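Local coordinates for protein hydrazine synthase alpha subunit (Candidatus Kuenenia stuttgartiensis, PDB 5C2V) that forms part of the anammox hydrazine synthase complex and condenses hydroxylamine, made in the gamma subunit, with ammonia to yield hydrazine, at residues D[493-497]-D[765-769]; D[642-646]-D[759-763]. All coordinates share one frame; numbering follows the deposited sequence.

Interaction 1: D[493-497]-D[765-769]; sequences SSNSG and AQWDN. With CA (calcium ion), chain Z.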
# COMPACT_ATOMS: atom_id res chain seq x y z
N SER D 493 16.33 -17.16 -4.05
CA SER D 493 16.87 -18.51 -3.87
C SER D 493 18.14 -18.67 -4.68
O SER D 493 18.60 -17.73 -5.32
CB SER D 493 15.84 -19.56 -4.29
OG SER D 493 15.77 -19.66 -5.71
N SER D 494 18.70 -19.87 -4.68
CA SER D 494 19.91 -20.16 -5.45
C SER D 494 19.68 -20.00 -6.95
O SER D 494 20.63 -19.85 -7.73
CB SER D 494 20.40 -21.58 -5.15
OG SER D 494 21.48 -21.94 -6.00
N ASN D 495 18.41 -20.04 -7.36
CA ASN D 495 18.05 -19.91 -8.77
C ASN D 495 18.01 -18.47 -9.28
O ASN D 495 18.40 -18.21 -10.42
CB ASN D 495 16.69 -20.57 -9.01
CG ASN D 495 16.75 -22.08 -8.88
OD1 ASN D 495 17.75 -22.71 -9.24
ND2 ASN D 495 15.68 -22.68 -8.37
N SER D 496 17.52 -17.54 -8.46
CA SER D 496 17.41 -16.15 -8.89
C SER D 496 17.55 -15.17 -7.73
O SER D 496 17.19 -15.47 -6.60
CB SER D 496 16.08 -15.91 -9.60
OG SER D 496 15.00 -15.88 -8.68
N GLY D 497 18.06 -13.98 -8.04
CA GLY D 497 18.19 -12.92 -7.05
C GLY D 497 16.91 -12.14 -6.90
O GLY D 497 16.82 -11.23 -6.08
N ALA D 765 15.03 -11.74 -14.81
CA ALA D 765 16.45 -11.61 -14.49
C ALA D 765 16.94 -12.69 -13.54
O ALA D 765 17.59 -12.40 -12.54
CB ALA D 765 16.74 -10.23 -13.91
N GLN D 766 16.64 -13.95 -13.86
CA GLN D 766 17.08 -15.06 -13.04
C GLN D 766 18.57 -15.34 -13.23
O GLN D 766 19.25 -14.66 -13.99
CB GLN D 766 16.28 -16.33 -13.36
CG GLN D 766 14.79 -16.24 -13.02
CD GLN D 766 13.99 -15.54 -14.10
OE1 GLN D 766 14.53 -15.16 -15.14
NE2 GLN D 766 12.70 -15.37 -13.86
N TRP D 767 19.05 -16.35 -12.51
CA TRP D 767 20.43 -16.81 -12.58
C TRP D 767 20.44 -18.23 -13.11
O TRP D 767 20.99 -18.52 -14.17
CB TRP D 767 21.10 -16.73 -11.21
CG TRP D 767 22.26 -17.67 -11.00
CD1 TRP D 767 22.20 -18.94 -10.49
CD2 TRP D 767 23.65 -17.40 -11.24
NE1 TRP D 767 23.46 -19.48 -10.43
CE2 TRP D 767 24.37 -18.56 -10.88
CE3 TRP D 767 24.35 -16.30 -11.74
CZ2 TRP D 767 25.75 -18.64 -11.00
CZ3 TRP D 767 25.72 -16.38 -11.86
CH2 TRP D 767 26.41 -17.55 -11.49
N ASP D 768 19.80 -19.11 -12.36
CA ASP D 768 19.66 -20.49 -12.76
C ASP D 768 18.25 -20.67 -13.32
O ASP D 768 17.28 -20.73 -12.57
CB ASP D 768 19.90 -21.41 -11.57
CG ASP D 768 20.28 -22.82 -11.97
OD1 ASP D 768 19.67 -23.34 -12.91
OD2 ASP D 768 21.19 -23.39 -11.33
N ASN D 769 18.15 -20.74 -14.64
CA ASN D 769 16.87 -20.91 -15.31
C ASN D 769 16.62 -22.35 -15.74
O ASN D 769 15.60 -22.66 -16.35
CB ASN D 769 16.75 -19.97 -16.51
CG ASN D 769 15.77 -18.84 -16.26
OD1 ASN D 769 14.88 -18.95 -15.42
ND2 ASN D 769 15.93 -17.75 -17.00
CA CA Z . 19.32 -25.55 -12.22
O HOH W 1 17.71 -24.88 -10.59
O HOH W 2 21.10 -25.49 -10.59

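Interaction 2: D[642-646]-D[759-763]; sequences RTVDF and EWIDL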
# COMPACT_ATOMS: atom_id res chain seq x y z
N ARG D 642 13.10 -22.87 -25.34
CA ARG D 642 14.24 -21.99 -25.07
C ARG D 642 14.02 -21.05 -23.89
O ARG D 642 12.93 -20.52 -23.69
CB ARG D 642 14.56 -21.17 -26.32
CG ARG D 642 15.84 -20.34 -26.22
CD ARG D 642 16.11 -19.57 -27.50
NE ARG D 642 15.10 -18.54 -27.75
CZ ARG D 642 15.23 -17.27 -27.41
NH1 ARG D 642 16.33 -16.85 -26.80
NH2 ARG D 642 14.26 -16.40 -27.68
N THR D 643 15.08 -20.87 -23.10
CA THR D 643 15.09 -19.90 -22.02
C THR D 643 16.42 -19.15 -22.01
O THR D 643 17.36 -19.54 -22.70
CB THR D 643 14.88 -20.56 -20.65
OG1 THR D 643 14.59 -19.56 -19.66
CG2 THR D 643 16.12 -21.34 -20.23
N VAL D 644 16.50 -18.07 -21.23
CA VAL D 644 17.75 -17.34 -21.09
C VAL D 644 18.36 -17.58 -19.71
O VAL D 644 17.78 -17.21 -18.69
CB VAL D 644 17.55 -15.83 -21.30
CG1 VAL D 644 18.88 -15.10 -21.19
CG2 VAL D 644 16.90 -15.56 -22.65
N ASP D 645 19.53 -18.20 -19.70
CA ASP D 645 20.24 -18.49 -18.45
C ASP D 645 21.45 -17.57 -18.32
O ASP D 645 22.23 -17.43 -19.26
CB ASP D 645 20.67 -19.96 -18.41
CG ASP D 645 21.21 -20.37 -17.06
OD1 ASP D 645 22.43 -20.20 -16.83
OD2 ASP D 645 20.42 -20.86 -16.22
N PHE D 646 21.60 -16.96 -17.15
CA PHE D 646 22.64 -15.95 -16.94
C PHE D 646 24.05 -16.52 -17.10
O PHE D 646 24.94 -15.86 -17.62
CB PHE D 646 22.49 -15.32 -15.55
CG PHE D 646 23.46 -14.20 -15.30
CD1 PHE D 646 23.20 -12.92 -15.77
CD2 PHE D 646 24.63 -14.42 -14.59
CE1 PHE D 646 24.08 -11.89 -15.54
CE2 PHE D 646 25.52 -13.39 -14.36
CZ PHE D 646 25.25 -12.12 -14.83
N GLU D 759 15.84 -9.76 -23.04
CA GLU D 759 15.04 -10.95 -22.76
C GLU D 759 15.28 -11.46 -21.35
O GLU D 759 14.33 -11.82 -20.65
CB GLU D 759 15.35 -12.06 -23.77
CG GLU D 759 14.68 -11.88 -25.12
CD GLU D 759 14.93 -13.05 -26.05
OE1 GLU D 759 16.04 -13.62 -26.01
OE2 GLU D 759 14.01 -13.41 -26.82
N TRP D 760 16.54 -11.50 -20.95
CA TRP D 760 16.91 -11.94 -19.61
C TRP D 760 16.21 -11.11 -18.54
O TRP D 760 15.65 -11.66 -17.59
CB TRP D 760 18.42 -11.88 -19.41
CG TRP D 760 18.85 -12.08 -17.99
CD1 TRP D 760 18.68 -13.20 -17.23
CD2 TRP D 760 19.52 -11.13 -17.16
NE1 TRP D 760 19.20 -13.00 -15.97
CE2 TRP D 760 19.72 -11.74 -15.91
CE3 TRP D 760 19.97 -9.82 -17.35
CZ2 TRP D 760 20.36 -11.09 -14.85
CZ3 TRP D 760 20.60 -9.17 -16.30
CH2 TRP D 760 20.79 -9.81 -15.07
N ILE D 761 16.24 -9.80 -18.70
CA ILE D 761 15.61 -8.91 -17.73
C ILE D 761 14.09 -9.04 -17.74
O ILE D 761 13.45 -9.10 -16.68
CB ILE D 761 15.99 -7.44 -17.98
CG1 ILE D 761 17.50 -7.26 -17.85
CG2 ILE D 761 15.27 -6.52 -17.01
CD1 ILE D 761 17.96 -5.83 -17.96
N ASP D 762 13.50 -9.10 -18.93
CA ASP D 762 12.05 -9.25 -19.06
C ASP D 762 11.54 -10.57 -18.48
O ASP D 762 10.40 -10.66 -18.04
CB ASP D 762 11.64 -9.13 -20.53
CG ASP D 762 11.20 -7.73 -20.91
OD1 ASP D 762 11.42 -6.80 -20.10
OD2 ASP D 762 10.65 -7.55 -22.01
N LEU D 763 12.40 -11.58 -18.49
CA LEU D 763 12.06 -12.89 -17.93
C LEU D 763 12.08 -12.90 -16.41
O LEU D 763 11.70 -13.89 -15.78
CB LEU D 763 13.01 -13.96 -18.46
CG LEU D 763 12.73 -14.53 -19.85
CD1 LEU D 763 13.89 -15.41 -20.30
CD2 LEU D 763 11.44 -15.33 -19.86

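Interaction 1: D[493-497]-D[765-769]
The backbone carbonyl of N495 is gripped by two successive amides of the other segment, W767 N at 2.9 Å from N495 O and D768 N at 2.6 Å from the same atom. Both donors lie in the carbonyl plane, and D768 N sits on a lone pair. This shared acceptor makes the direct part of the contact, backbone bonded to backbone, and N495 O also lies at the edge of the W767 indole, near its plane. W767 CG is anti to the backbone N (chi1 155°), a turn that brings CD1 to 3.3 Å from S494 O. On one flank, S496 CB meets Q766 CG at 3.7 Å, an aliphatic touch; the S496 hydroxyl is taken up by F500 O and Q766 NE2 by L763 O.

Towards the calcium ion, direct bonding gives way to a water-bridged link, although the contact is buried throughout. The N495 amide and the D768 carboxylate, their planes 73° apart, meet through N495 OD1 and D768 CB at 3.4 Å. N495 OD1 accepts from a water, 2.6 Å away, that is itself a calcium ligand, whereas D768 OD1 binds the metal directly at 2.3 Å. A second water, the backbone carbonyls of I770 and G772 and the D774 carboxylate fill the other positions, and R647 forms a salt bridge with D768 OD2. N495 is thus second shell and D768 first shell. No regular strand pairing is involved: the loop between strands 461-467 and 503-510 of the middle domain lies against the loop that follows helix 751-762.

Interaction 2: D[642-646]-D[759-763]
R642 and E759 form a two-pronged salt bridge: R642 NH2 donates to E759 OE2 at 3.1 Å, and R642 NH1 reaches E759 OE1 in a weak bond of 3.3 Å. Both N-H...O angles are 165°. E759 OE2 is approached on its syn side, and the carboxylate meets the guanidinium at its edge, in its plane, with the two groups tilted by 28°. The arginine chain runs extended and then bends at chi3 (66°), which turns the guanidinium to the carboxylate. Y508 OH is a further partner of E759 OE2.

Inward from the charges, V644 is wedged between three side chains of 759-763. Its CG1 packs on W760 CB at 3.7 Å, its CB lies 3.8 Å from L763 CD1, and CG2 lies beside E759. Beyond it, F646 CD1 sits over one face of the W760 indole, 3.5 Å from W760 CZ2 and offset toward the rim; the rings are inclined to each other, with centroids 5.1 Å apart. W760 NE1 donates to Q766 O, which holds the indole at its edge while F646 CD1 covers one face. The segment leading into helix 646-657 is thereby joined to the C-terminal end of helix 751-762 in the cytochrome c domain, with opposite charges paired beside an apolar interior, an arrangement that would probably stabilise both ionised groups.

Overall arrangement
Interactions 1 and 2 have centres about 10 Å apart, on the same side of the chain's centre. Along the chain the order is 493-497, 642-646, 759-763 and 765-769, which nests interaction 2 inside the loop closed by interaction 1. Segments 759-763 and 765-769 are separated by a single residue, as the end of helix 751-762 and the loop after it. The contacts touch directly: N769 ND2 lies 2.6 Å from V644 O, a probable hydrogen bond, and W767 CE3 packs on F646 CD2 at 3.4 Å. Interaction 2 closes the cytochrome c domain on itself, while interaction 1 joins the calcium-binding loop after helix 751-762 to the middle domain, so the two heme-bearing domains are tied together here.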